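Local coordinates for protein aminopeptidase C (PDB 4K7C) that probably trims amino acids from the N-terminal ends of peptides as a cysteine aminopeptidase of the papain-like C1 family, at residues Gln261-Ala266 against Arg292-Asp297; Asp299-Leu304 against Tyr409-Ser414; Gln64-Arg69 against Ser166-Glu171; Leu94-Thr99 against Met160-Ser165; Asn114-Ala119 against Val185-Leu190. All coordinates share one frame; numbering follows the deposited sequence. Where two conformers were deposited one is given.

Contact 1: Gln261-Ala266 against Arg292-Asp297; sequences QSIINA and RHLNLD
Ile263 and Leu294 sit side by side where strand 260-264 pairs in parallel with strand 293-295, in the buried sheet of this papain-like peptidase. Backbone bonds join the two strands. Leu294 N donates to Ser262 O at 3.0 Å, almost straight at 174°. Ile264 N gives to Leu294 O at 2.8 Å, and Leu296 N to Ile264 O. Side-chain amides extend the pairing past the strand ends. The Asn295 amide holds the backbone of Ala266 twice. Its OD1 accepts from Ala266 N at 2.9 Å, and its ND2 donates to Ala266 O at 3.1 Å, from above that carbonyl's plane. With a leucine in place of Asn295, both Ala266 N and Ala266 O would probably lose a partner, and the chain after strand 260-264 could shift. Asn265 ND2 meets a lone pair of Leu296 O at 2.8 Å, in the carbonyl plane, while its OD1 is bonded to Lys351. Apolar contacts follow on the Ile263 face, where Ile263 CG2 meets Leu296 CD1 at 3.7 Å. On the other face Ile264 CG2 lies over the His293 ring. At that ring's edge, in its plane, Ser262 OG is hydrogen-bonded to His293 ND1 at 2.7 Å.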
# COMPACT_ATOMS: atom_id res chain seq x y z
N GLN A 261 -31.54 27.34 22.88
CA GLN A 261 -30.81 28.58 22.94
C GLN A 261 -29.28 28.31 22.77
O GLN A 261 -28.70 27.51 23.49
CB GLN A 261 -31.09 29.25 24.25
CG GLN A 261 -30.40 30.58 24.48
CD GLN A 261 -30.79 31.59 23.46
OE1 GLN A 261 -31.99 31.90 23.29
NE2 GLN A 261 -29.83 32.17 22.82
N SER A 262 -28.70 29.08 21.88
CA SER A 262 -27.26 29.16 21.72
C SER A 262 -26.72 29.96 22.88
O SER A 262 -27.12 31.09 23.09
CB SER A 262 -26.89 29.76 20.40
OG SER A 262 -25.46 29.92 20.34
N ILE A 263 -25.82 29.34 23.61
CA ILE A 263 -25.12 29.95 24.75
C ILE A 263 -23.66 30.06 24.41
O ILE A 263 -23.09 29.07 23.89
CB ILE A 263 -25.40 29.11 25.98
CG1 ILE A 263 -26.95 29.23 26.27
CG2 ILE A 263 -24.65 29.62 27.17
CD1 ILE A 263 -27.42 28.33 27.31
N ILE A 264 -23.08 31.24 24.67
CA ILE A 264 -21.62 31.42 24.43
C ILE A 264 -20.94 31.76 25.72
O ILE A 264 -21.60 32.13 26.70
CB ILE A 264 -21.30 32.45 23.34
CG1 ILE A 264 -21.78 33.88 23.68
CG2 ILE A 264 -21.85 31.97 22.04
CD1 ILE A 264 -21.39 34.98 22.71
N ASN A 265 -19.59 31.61 25.74
CA ASN A 265 -18.77 32.09 26.83
C ASN A 265 -17.62 32.83 26.17
O ASN A 265 -16.63 32.20 25.73
CB ASN A 265 -18.23 30.96 27.67
CG ASN A 265 -17.30 31.43 28.72
OD1 ASN A 265 -16.13 31.06 28.77
ND2 ASN A 265 -17.83 32.29 29.62
N ALA A 266 -17.78 34.14 26.04
CA ALA A 266 -16.82 34.98 25.43
C ALA A 266 -16.49 36.11 26.47
O ALA A 266 -17.25 37.09 26.60
CB ALA A 266 -17.37 35.49 24.17
N ARG A 292 -28.78 34.26 17.52
CA ARG A 292 -28.89 34.83 18.89
C ARG A 292 -28.07 34.04 19.91
O ARG A 292 -28.34 32.85 20.14
CB ARG A 292 -30.39 34.80 19.30
CG ARG A 292 -31.30 35.82 18.61
CD ARG A 292 -30.96 37.30 18.81
NE ARG A 292 -31.93 38.13 18.11
CZ ARG A 292 -31.86 38.56 16.86
NH1 ARG A 292 -30.81 38.30 16.11
NH2 ARG A 292 -32.87 39.31 16.35
N HIS A 293 -27.00 34.63 20.45
CA HIS A 293 -26.18 34.02 21.43
C HIS A 293 -26.40 34.72 22.78
O HIS A 293 -26.33 35.95 22.85
CB HIS A 293 -24.69 34.21 21.07
CG HIS A 293 -24.25 33.57 19.80
ND1 HIS A 293 -24.41 32.23 19.56
CD2 HIS A 293 -23.53 34.06 18.76
CE1 HIS A 293 -23.89 31.93 18.37
NE2 HIS A 293 -23.37 33.03 17.86
N LEU A 294 -26.60 33.93 23.80
CA LEU A 294 -26.65 34.36 25.20
C LEU A 294 -25.28 34.10 25.85
O LEU A 294 -24.87 32.93 26.03
CB LEU A 294 -27.74 33.59 25.94
CG LEU A 294 -27.93 33.72 27.42
CD1 LEU A 294 -28.32 35.17 27.66
CD2 LEU A 294 -28.96 32.76 27.92
N ASN A 295 -24.59 35.18 26.19
CA ASN A 295 -23.30 35.08 26.84
C ASN A 295 -23.42 34.87 28.32
O ASN A 295 -24.07 35.68 29.01
CB ASN A 295 -22.51 36.34 26.60
CG ASN A 295 -21.02 36.10 26.75
OD1 ASN A 295 -20.54 34.95 26.63
ND2 ASN A 295 -20.28 37.13 27.02
N LEU A 296 -22.82 33.80 28.83
CA LEU A 296 -22.81 33.46 30.24
C LEU A 296 -21.40 33.09 30.69
O LEU A 296 -20.58 32.62 29.88
CB LEU A 296 -23.71 32.26 30.48
CG LEU A 296 -25.18 32.46 30.11
CD1 LEU A 296 -25.89 31.16 30.34
CD2 LEU A 296 -25.81 33.59 30.97
N ASP A 297 -21.17 33.27 31.99
CA ASP A 297 -19.93 32.85 32.63
C ASP A 297 -19.74 31.33 32.50
O ASP A 297 -20.70 30.58 32.38
CB ASP A 297 -19.93 33.23 34.11
CG ASP A 297 -20.87 32.40 34.90
OD1 ASP A 297 -22.08 32.65 34.79
OD2 ASP A 297 -20.41 31.50 35.62
O HOH W 1 -30.11 30.68 19.75

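Contact 2: Asp299-Leu304 against Tyr409-Ser414; sequences DTFKDL and YQVVIS
Phe301 holds CG opposite its backbone N (chi1 -178°), which carries the ring from helix 298-310 onto Val411 of strand 408-414. Val411 sets CG1 anti to its carbonyl carbon (chi1 -77°), which puts CG2 between N and the carbonyl carbon, over the ring. The two side chains come at each other from opposite directions. Val411 CG2 is 3.7 Å from the centroid of the Phe301 ring and only 14° off the ring normal, a CH-pi contact over the face. Val411 CG1 lies 3.7 Å from Phe301 CE2. The far corner of the ring reaches the backbone, with Phe301 CZ 3.6 Å from Gln410 C. Here Tyr409 and Gln410 both face Gly318 in a classic beta bulge. One helix turn on, Leu304 CB packs against Ile413 CG1 at 4.1 Å, and Ile413 CD1 lies 3.8 Å from Leu304 O. This is a helix laid on a sheet, with the two short axes 9.5 Å apart. Ile263 of the neighbouring strand and Phe404 of helix 401-407 also touch Phe301. Further along the same helix, Gln308 OE1 accepts from Ser414 N. Between the two segments themselves there is no hydrogen bond, and they meet by apolar packing alone.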
# COMPACT_ATOMS: atom_id res chain seq x y z
N ASP A 299 -18.81 28.91 34.57
CA ASP A 299 -19.43 27.95 35.51
C ASP A 299 -20.92 27.62 35.19
O ASP A 299 -21.36 26.46 35.26
CB ASP A 299 -19.32 28.50 36.96
CG ASP A 299 -17.86 28.45 37.48
OD1 ASP A 299 -17.07 27.61 37.03
OD2 ASP A 299 -17.53 29.28 38.31
N THR A 300 -21.67 28.68 34.90
CA THR A 300 -23.13 28.59 34.57
C THR A 300 -23.29 27.82 33.24
O THR A 300 -24.08 26.88 33.12
CB THR A 300 -23.73 30.00 34.40
OG1 THR A 300 -23.51 30.85 35.57
CG2 THR A 300 -25.21 29.93 34.09
N PHE A 301 -22.42 28.15 32.30
CA PHE A 301 -22.39 27.50 30.96
C PHE A 301 -22.21 26.01 31.18
O PHE A 301 -22.97 25.17 30.63
CB PHE A 301 -21.17 28.17 30.22
CG PHE A 301 -20.91 27.75 28.83
CD1 PHE A 301 -21.12 28.64 27.78
CD2 PHE A 301 -20.22 26.57 28.58
CE1 PHE A 301 -20.78 28.33 26.48
CE2 PHE A 301 -19.91 26.22 27.28
CZ PHE A 301 -20.13 27.10 26.22
N LYS A 302 -21.15 25.65 31.92
CA LYS A 302 -20.87 24.22 32.15
C LYS A 302 -21.98 23.51 32.95
O LYS A 302 -22.32 22.34 32.70
CB LYS A 302 -19.52 24.06 32.87
CG LYS A 302 -18.35 24.18 31.96
CD LYS A 302 -17.03 24.55 32.67
CE LYS A 302 -16.55 23.45 33.56
NZ LYS A 302 -15.38 23.78 34.38
N ASP A 303 -22.49 24.18 33.99
CA ASP A 303 -23.61 23.56 34.77
C ASP A 303 -24.84 23.25 33.96
O ASP A 303 -25.42 22.22 34.15
CB ASP A 303 -24.01 24.46 35.92
CG ASP A 303 -22.97 24.46 37.05
OD1 ASP A 303 -22.12 23.53 37.14
OD2 ASP A 303 -23.07 25.39 37.89
N LEU A 304 -25.17 24.11 32.98
CA LEU A 304 -26.24 23.81 32.02
C LEU A 304 -25.98 22.63 31.15
O LEU A 304 -26.84 21.78 30.96
CB LEU A 304 -26.51 25.01 31.10
CG LEU A 304 -26.99 26.30 31.81
CD1 LEU A 304 -26.96 27.45 30.93
CD2 LEU A 304 -28.40 26.15 32.38
N TYR A 409 -16.46 27.54 23.29
CA TYR A 409 -17.08 28.83 23.21
C TYR A 409 -18.61 28.81 23.12
O TYR A 409 -19.19 29.85 23.43
CB TYR A 409 -16.58 29.63 22.06
CG TYR A 409 -15.05 29.86 22.08
CD1 TYR A 409 -14.52 30.84 22.85
CD2 TYR A 409 -14.18 29.10 21.29
CE1 TYR A 409 -13.16 31.07 22.95
CE2 TYR A 409 -12.80 29.38 21.33
CZ TYR A 409 -12.30 30.38 22.15
OH TYR A 409 -10.95 30.64 22.21
N GLN A 410 -19.21 27.68 22.77
CA GLN A 410 -20.65 27.62 22.57
C GLN A 410 -21.23 26.27 22.92
O GLN A 410 -20.60 25.24 22.66
CB GLN A 410 -20.95 27.83 21.11
CG GLN A 410 -20.54 29.13 20.51
CD GLN A 410 -21.04 29.18 19.10
OE1 GLN A 410 -20.88 30.18 18.36
NE2 GLN A 410 -21.62 28.06 18.70
N VAL A 411 -22.42 26.29 23.54
CA VAL A 411 -23.21 25.08 23.75
C VAL A 411 -24.68 25.49 23.40
O VAL A 411 -25.01 26.67 23.46
CB VAL A 411 -23.23 24.51 25.17
CG1 VAL A 411 -21.94 23.76 25.47
CG2 VAL A 411 -23.47 25.59 26.22
N VAL A 412 -25.44 24.54 22.88
CA VAL A 412 -26.84 24.74 22.63
C VAL A 412 -27.62 23.99 23.69
O VAL A 412 -27.54 22.76 23.84
CB VAL A 412 -27.24 24.34 21.20
CG1 VAL A 412 -28.73 24.49 20.99
CG2 VAL A 412 -26.52 25.16 20.18
N ILE A 413 -28.39 24.75 24.49
CA ILE A 413 -29.14 24.22 25.62
C ILE A 413 -30.68 24.40 25.46
O ILE A 413 -31.08 25.46 24.97
CB ILE A 413 -28.66 24.91 26.90
CG1 ILE A 413 -27.11 24.60 27.10
CG2 ILE A 413 -29.43 24.45 28.09
CD1 ILE A 413 -26.80 23.18 27.41
N SER A 414 -31.47 23.39 25.85
CA SER A 414 -32.95 23.56 25.90
C SER A 414 -33.28 24.57 26.98
O SER A 414 -32.80 24.49 28.11
CB SER A 414 -33.79 22.33 26.13
OG SER A 414 -33.36 21.24 25.42

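Contact 3: Gln64-Arg69 against Ser166-Glu171; sequences QKQSGR and SSKSNE
Gln66 and Lys168 face each other in a single backbone bridge between the loop before helix 70-87 and the lead-in to helix 170-192. In papain-like peptidases this loop before the cysteine helix helps shape the oxyanion hole, and Gln64 packs on Cys70 here. Gln66 N donates to Ser167 O at 2.9 Å, bent at 139°. Ser169 N returns a straighter bond to Gln66 O at 3.1 Å. Gln66 is the centre of an inverse gamma turn. Beside the bridge, Ser166 O sits 2.9 Å above the plane of the Arg69 guanidinium, over its centre. The N-H groups point poorly at it there, and no hydrogen bond forms. The next shell fixes that plane. Arg69 bends at CG-CD (chi3 -62°) and keeps its bonds in plane: NE to Ser67 OG at 2.8 Å and NH2 to Gln64 O at 3.2 Å. Ser67 OG also donates to Gln64 O, from the opposite face of that carbonyl's plane. Further out, Glu162 forms a salt bridge with Arg69 NH2 and accepts from Ser166 and Ser167. Phe100 adds a cation-pi contact. A leucine at Arg69 would probably leave Ser67 OG and Gln64 O each short of a donor and Glu162 without its charged mate. On the outer side a water donates to Gln66 OE1 at 2.8 Å and to Ser167 O at 2.9 Å.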
# COMPACT_ATOMS: atom_id res chain seq x y z
N GLN A 64 -17.85 13.49 7.87
CA GLN A 64 -18.02 14.59 6.94
C GLN A 64 -17.03 14.64 5.79
O GLN A 64 -17.23 15.36 4.81
CB GLN A 64 -17.98 15.90 7.74
CG GLN A 64 -16.58 16.36 8.15
CD GLN A 64 -16.63 17.39 9.20
OE1 GLN A 64 -17.21 17.20 10.27
NE2 GLN A 64 -16.13 18.55 8.86
N LYS A 65 -15.97 13.84 5.89
CA LYS A 65 -14.95 13.79 4.86
C LYS A 65 -14.34 15.14 4.59
O LYS A 65 -14.18 15.93 5.53
CB LYS A 65 -15.51 13.04 3.65
CG LYS A 65 -15.88 11.64 4.10
CD LYS A 65 -16.15 10.71 2.93
CE LYS A 65 -16.44 9.28 3.39
NZ LYS A 65 -16.90 8.41 2.26
N GLN A 66 -14.05 15.46 3.33
CA GLN A 66 -13.33 16.65 3.02
C GLN A 66 -14.36 17.75 2.74
O GLN A 66 -14.47 18.32 1.64
CB GLN A 66 -12.36 16.41 1.86
CG GLN A 66 -11.34 15.34 2.18
CD GLN A 66 -10.50 15.01 0.97
OE1 GLN A 66 -10.82 14.12 0.17
NE2 GLN A 66 -9.39 15.67 0.85
N SER A 67 -15.00 18.15 3.82
CA SER A 67 -15.91 19.24 3.76
C SER A 67 -15.92 19.91 5.15
O SER A 67 -15.42 19.35 6.14
CB SER A 67 -17.34 18.75 3.43
OG SER A 67 -17.91 18.10 4.53
N GLY A 68 -16.40 21.15 5.18
CA GLY A 68 -16.50 21.92 6.47
C GLY A 68 -17.92 21.91 7.05
O GLY A 68 -18.41 22.96 7.52
N ARG A 69 -18.53 20.73 7.15
CA ARG A 69 -19.92 20.61 7.47
C ARG A 69 -20.09 20.19 8.94
O ARG A 69 -21.15 19.72 9.31
CB ARG A 69 -20.64 19.58 6.56
CG ARG A 69 -20.73 20.01 5.16
CD ARG A 69 -21.41 18.99 4.25
NE ARG A 69 -20.65 17.73 4.22
CZ ARG A 69 -21.10 16.59 3.75
NH1 ARG A 69 -22.37 16.43 3.33
NH2 ARG A 69 -20.29 15.54 3.76
N SER A 166 -20.20 16.68 -2.20
CA SER A 166 -20.66 16.86 -0.82
C SER A 166 -19.60 16.38 0.15
O SER A 166 -19.48 16.93 1.23
CB SER A 166 -21.99 16.13 -0.52
OG SER A 166 -21.98 14.73 -0.71
N SER A 167 -18.85 15.36 -0.25
CA SER A 167 -17.81 14.77 0.56
C SER A 167 -16.37 15.31 0.19
O SER A 167 -15.36 14.96 0.84
CB SER A 167 -17.95 13.23 0.51
OG SER A 167 -18.86 12.73 1.52
N LYS A 168 -16.29 16.22 -0.79
CA LYS A 168 -15.06 16.88 -1.21
C LYS A 168 -15.45 18.18 -1.89
O LYS A 168 -15.59 18.22 -3.12
CB LYS A 168 -14.28 15.98 -2.14
CG LYS A 168 -12.88 16.37 -2.55
CD LYS A 168 -12.17 15.10 -3.06
CE LYS A 168 -10.90 15.43 -3.82
NZ LYS A 168 -10.29 16.73 -3.44
N SER A 169 -15.75 19.18 -1.05
CA SER A 169 -16.45 20.39 -1.49
C SER A 169 -15.59 21.48 -2.07
O SER A 169 -16.10 22.54 -2.49
CB SER A 169 -17.22 20.97 -0.34
OG SER A 169 -16.36 21.19 0.79
N ASN A 170 -14.27 21.27 -2.09
CA ASN A 170 -13.37 22.35 -2.54
C ASN A 170 -13.70 22.93 -3.90
O ASN A 170 -13.77 24.14 -4.07
CB ASN A 170 -11.90 21.93 -2.44
CG ASN A 170 -11.39 21.87 -0.99
N GLU A 171 -13.93 22.08 -4.90
CA GLU A 171 -14.21 22.56 -6.28
C GLU A 171 -15.58 23.31 -6.37
O GLU A 171 -15.71 24.36 -7.04
CB GLU A 171 -14.15 21.41 -7.28
CG GLU A 171 -12.82 20.60 -7.48
CD GLU A 171 -12.97 19.00 -7.91
OE1 GLU A 171 -13.74 18.57 -8.87
OE2 GLU A 171 -12.25 18.12 -7.26
O HOH W 2 -19.03 9.91 0.88
O HOH W 3 -13.37 12.90 0.23
O HOH W 4 -19.65 12.24 4.09

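Contact 4: Leu94-Thr99 against Met160-Ser165; sequences LSQNYT and MPETYS
The N-terminal cap of helix 96-117 meets the loop before helix 170-192 here, with Ser95 as N-cap and Met160 as its partner. Ser95 OG accepts from Tyr98 N at 3.1 Å and donates to Met160 O at 2.6 Å. The second bond lies in the carbonyl plane, on a lone pair. Asn97 ND2 donates to Pro161 O at 3.0 Å, tilted 30° from the carbonyl plane, and also to Leu219 O. Met160 is modelled as selenomethionine, from the derivative used for the structure determination. Its extended chain brings SE to the edge of the Tyr98 ring, 5.2 Å from the centroid, a Met-aromatic contact. Asn97 N donates a hydrogen bond to a water at 3.1 Å, and this water lies 2.7 Å from Glu162 OE2. The other oxygen of Glu162 is already engaged by contact 3. Thus the first-turn N-H groups of Asn97 and Tyr98 both find acceptors. The nearby helix start and Arg69 would probably help keep Glu162 negatively charged.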
# COMPACT_ATOMS: atom_id res chain seq x y z
N LEU A 94 -29.22 10.79 9.31
CA LEU A 94 -29.91 11.77 8.47
C LEU A 94 -28.98 12.26 7.38
O LEU A 94 -27.72 12.24 7.59
CB LEU A 94 -30.39 12.93 9.33
CG LEU A 94 -31.40 12.55 10.43
CD1 LEU A 94 -31.52 13.56 11.62
CD2 LEU A 94 -32.77 12.26 9.79
N SER A 95 -29.56 12.78 6.30
CA SER A 95 -28.79 13.27 5.18
C SER A 95 -28.11 14.61 5.48
O SER A 95 -28.75 15.65 5.50
CB SER A 95 -29.66 13.43 3.96
OG SER A 95 -29.02 13.92 2.86
N GLN A 96 -26.79 14.57 5.60
CA GLN A 96 -26.04 15.85 5.65
C GLN A 96 -25.92 16.57 4.32
O GLN A 96 -25.65 17.74 4.32
CB GLN A 96 -24.65 15.60 6.26
CG GLN A 96 -24.71 14.76 7.50
CD GLN A 96 -24.53 13.31 7.29
OE1 GLN A 96 -24.59 12.79 6.16
NE2 GLN A 96 -24.42 12.56 8.42
N ASN A 97 -26.11 15.88 3.19
CA ASN A 97 -26.09 16.48 1.90
C ASN A 97 -27.38 17.37 1.75
O ASN A 97 -27.28 18.43 1.17
CB ASN A 97 -26.01 15.47 0.83
CG ASN A 97 -25.71 16.08 -0.52
OD1 ASN A 97 -25.19 17.22 -0.62
ND2 ASN A 97 -25.94 15.34 -1.55
N TYR A 98 -28.50 16.91 2.28
CA TYR A 98 -29.78 17.64 2.24
C TYR A 98 -29.61 19.04 2.81
O TYR A 98 -29.94 20.01 2.14
CB TYR A 98 -30.93 16.82 2.90
CG TYR A 98 -32.30 17.43 2.67
CD1 TYR A 98 -33.02 17.28 1.48
CD2 TYR A 98 -32.86 18.22 3.65
CE1 TYR A 98 -34.28 17.86 1.31
CE2 TYR A 98 -34.09 18.86 3.45
CZ TYR A 98 -34.80 18.61 2.32
OH TYR A 98 -36.08 19.22 2.15
N THR A 99 -29.03 19.13 4.02
CA THR A 99 -28.82 20.43 4.65
C THR A 99 -27.78 21.20 3.92
O THR A 99 -27.87 22.42 3.80
CB THR A 99 -28.42 20.30 6.15
OG1 THR A 99 -27.47 19.20 6.29
CG2 THR A 99 -29.61 20.01 6.99
N MSE A 160 -31.17 11.02 0.39
CA MSE A 160 -30.33 11.99 -0.30
C MSE A 160 -28.85 11.69 0.06
O MSE A 160 -28.28 12.30 0.98
CB MSE A 160 -30.58 13.45 -0.03
CG MSE A 160 -29.93 14.16 -1.17
SE MSE A 160 -30.30 16.11 -1.08
CE MSE A 160 -29.55 16.70 -2.77
N PRO A 161 -28.30 10.68 -0.61
CA PRO A 161 -26.93 10.25 -0.35
C PRO A 161 -25.88 11.30 -0.70
O PRO A 161 -26.12 12.30 -1.47
CB PRO A 161 -26.76 9.02 -1.26
CG PRO A 161 -28.07 8.64 -1.78
CD PRO A 161 -28.93 9.89 -1.67
N GLU A 162 -24.69 11.07 -0.19
CA GLU A 162 -23.54 11.84 -0.60
C GLU A 162 -23.24 11.72 -2.12
O GLU A 162 -23.47 10.71 -2.79
CB GLU A 162 -22.26 11.44 0.23
CG GLU A 162 -22.46 11.66 1.71
CD GLU A 162 -22.35 13.13 2.04
OE1 GLU A 162 -21.30 13.71 1.66
OE2 GLU A 162 -23.30 13.67 2.68
N THR A 163 -22.62 12.77 -2.61
CA THR A 163 -22.03 12.84 -3.93
C THR A 163 -20.51 13.16 -3.80
O THR A 163 -19.98 13.25 -2.71
CB THR A 163 -22.67 13.92 -4.76
OG1 THR A 163 -22.32 15.18 -4.20
CG2 THR A 163 -24.27 13.75 -4.86
N TYR A 164 -19.85 13.21 -4.93
CA TYR A 164 -18.43 13.64 -4.99
C TYR A 164 -18.24 14.92 -4.25
O TYR A 164 -17.39 14.99 -3.42
CB TYR A 164 -17.89 13.68 -6.44
CG TYR A 164 -16.44 14.04 -6.53
CD1 TYR A 164 -15.48 13.08 -6.80
CD2 TYR A 164 -16.04 15.36 -6.36
CE1 TYR A 164 -14.11 13.45 -6.80
CE2 TYR A 164 -14.72 15.71 -6.45
CZ TYR A 164 -13.78 14.75 -6.70
OH TYR A 164 -12.46 15.11 -6.79
N SER A 165 -19.03 15.95 -4.57
CA SER A 165 -18.77 17.29 -4.09
C SER A 165 -19.19 17.43 -2.62
O SER A 165 -18.65 18.22 -1.93
CB SER A 165 -19.50 18.31 -4.92
OG SER A 165 -19.01 18.38 -6.20
O HOH W 5 -25.89 12.79 2.92

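Contact 5: Asn114-Ala119 against Val185-Leu190; sequences NVLKTA and VTLRKL
Val115 and Leu187 meet at about a right angle, methyl against chain. Val115 has CG1 anti to its backbone N (chi1 171°). That branch rests against Leu187 CB at 4.1 Å and Arg188 CG at 4.0 Å. Leu116 comes in from beside it. Its CD2 touches Leu187 CB at 4.1 Å, and the two CD2 methyls of Leu116 and Leu187 are in van der Waals range. The contact pairs the C-terminal end of helix 96-117 with helix 170-192, in the helical part of the papain-like fold and about 29 Å from the centre of the chain. Helix 197-219 covers the pair, with Ile200 on Leu116 and Met207 on Leu187. Thr118 is the first residue to leave helical geometry, and its OG1 donates back to Asn114 O at 2.8 Å. Arg188 is extended at chi2, then bends at chi3 (55°), which curls the guanidinium over the end of the other helix. NH1 makes a weak, strongly bent bond to Thr118 O at 3.1 Å. Ala119 O lies over one face of the group, 3.4 Å above its plane and toward the rim. NH2 bonds to Gln121 O. A water in the guanidinium plane takes a bond from Arg188 NH1 at 3.0 Å and donates to Val115 O and Thr118 OG1. Tyr357 of a second subunit packs on Arg188.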
# COMPACT_ATOMS: atom_id res chain seq x y z
N ASN A 114 -26.85 40.85 0.73
CA ASN A 114 -25.76 41.62 1.39
C ASN A 114 -25.03 42.56 0.45
O ASN A 114 -24.68 43.71 0.84
CB ASN A 114 -24.79 40.71 2.16
CG ASN A 114 -25.34 40.32 3.52
OD1 ASN A 114 -26.17 41.03 4.08
ND2 ASN A 114 -24.88 39.19 4.07
N VAL A 115 -24.81 42.12 -0.78
CA VAL A 115 -24.21 42.91 -1.78
C VAL A 115 -25.12 44.11 -2.15
O VAL A 115 -24.62 45.25 -2.34
CB VAL A 115 -23.96 42.11 -3.09
CG1 VAL A 115 -23.54 43.00 -4.20
CG2 VAL A 115 -22.82 41.09 -2.87
N LEU A 116 -26.41 43.84 -2.30
CA LEU A 116 -27.39 44.91 -2.57
C LEU A 116 -27.37 45.98 -1.42
O LEU A 116 -27.29 47.17 -1.69
CB LEU A 116 -28.78 44.32 -2.81
CG LEU A 116 -28.83 43.68 -4.19
CD1 LEU A 116 -30.12 42.91 -4.38
CD2 LEU A 116 -28.68 44.66 -5.34
N LYS A 117 -27.40 45.52 -0.19
CA LYS A 117 -27.45 46.35 0.94
C LYS A 117 -26.21 47.20 1.10
O LYS A 117 -26.30 48.27 1.63
CB LYS A 117 -27.64 45.54 2.21
CG LYS A 117 -29.10 45.28 2.54
CD LYS A 117 -29.28 44.12 3.50
CE LYS A 117 -28.55 44.34 4.82
NZ LYS A 117 -28.88 43.22 5.75
N THR A 118 -25.07 46.77 0.57
CA THR A 118 -23.82 47.51 0.72
C THR A 118 -23.39 48.07 -0.59
O THR A 118 -22.27 48.52 -0.76
CB THR A 118 -22.72 46.58 1.33
OG1 THR A 118 -22.56 45.44 0.49
CG2 THR A 118 -23.07 46.17 2.75
N ALA A 119 -24.28 48.09 -1.56
CA ALA A 119 -23.88 48.44 -2.90
C ALA A 119 -23.54 49.94 -3.06
O ALA A 119 -22.88 50.27 -4.02
CB ALA A 119 -24.95 48.09 -3.88
N VAL A 185 -20.47 41.89 -9.07
CA VAL A 185 -20.14 42.96 -10.01
C VAL A 185 -21.39 43.54 -10.70
O VAL A 185 -21.61 44.76 -10.76
CB VAL A 185 -19.20 42.50 -11.14
CG1 VAL A 185 -18.85 43.69 -12.00
CG2 VAL A 185 -17.88 41.90 -10.61
N THR A 186 -22.23 42.63 -11.18
CA THR A 186 -23.41 42.96 -11.96
C THR A 186 -24.40 43.67 -11.03
O THR A 186 -24.99 44.70 -11.40
CB THR A 186 -24.07 41.68 -12.50
OG1 THR A 186 -23.14 40.97 -13.34
CG2 THR A 186 -25.28 41.97 -13.27
N LEU A 187 -24.56 43.16 -9.83
CA LEU A 187 -25.51 43.74 -8.84
C LEU A 187 -25.12 45.17 -8.41
O LEU A 187 -25.99 46.13 -8.39
CB LEU A 187 -25.72 42.87 -7.62
CG LEU A 187 -26.46 41.51 -7.78
CD1 LEU A 187 -26.39 40.74 -6.46
CD2 LEU A 187 -27.90 41.70 -8.19
N ARG A 188 -23.82 45.38 -8.11
CA ARG A 188 -23.35 46.75 -7.82
C ARG A 188 -23.55 47.71 -8.99
O ARG A 188 -23.91 48.92 -8.78
CB ARG A 188 -21.88 46.78 -7.28
CG ARG A 188 -21.73 46.12 -5.89
CD ARG A 188 -20.28 46.12 -5.32
NE ARG A 188 -19.68 47.47 -5.27
CZ ARG A 188 -19.73 48.28 -4.23
NH1 ARG A 188 -20.29 47.91 -3.11
NH2 ARG A 188 -19.14 49.50 -4.30
N LYS A 189 -23.32 47.22 -10.18
CA LYS A 189 -23.51 47.99 -11.38
C LYS A 189 -24.99 48.42 -11.56
O LYS A 189 -25.28 49.59 -11.78
CB LYS A 189 -23.09 47.21 -12.61
CG LYS A 189 -22.85 48.21 -13.70
CD LYS A 189 -22.88 47.71 -15.10
CE LYS A 189 -22.29 48.88 -15.95
NZ LYS A 189 -23.19 49.14 -17.10
N LEU A 190 -25.90 47.48 -11.45
CA LEU A 190 -27.33 47.75 -11.41
C LEU A 190 -27.70 48.84 -10.40
O LEU A 190 -28.40 49.77 -10.77
CB LEU A 190 -28.14 46.47 -11.12
CG LEU A 190 -28.23 45.48 -12.29
CD1 LEU A 190 -28.68 44.13 -11.80
CD2 LEU A 190 -29.19 45.93 -13.39
O HOH W 6 -21.86 45.55 -2.28
O HOH W 7 -22.89 50.36 -6.56

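In the fold
Contacts 1 and 2 are neighbours on one sheet, their centres 8 Å apart. Strands 260-264 and 408-414 lie side by side, with Ile263 N 2.8 Å from Val411 O. Contacts 3 and 4 form a second pair, 10 Å apart between centres, across the centre of the chain. Glu162 of contact 4 joins them: its OE1 is 3.0 Å from Arg69 NH2 and 2.6 Å from Ser167 OG. Contact 3 leads directly into helix 70-87, which in papain-like peptidases starts with the nucleophilic cysteine. Contacts 1 and 3 have centres 28 Å apart. Contact 5 lies about 32 Å from contact 4 between centres, yet uses helices 96-117 and 170-192, which begin near contacts 4 and 3.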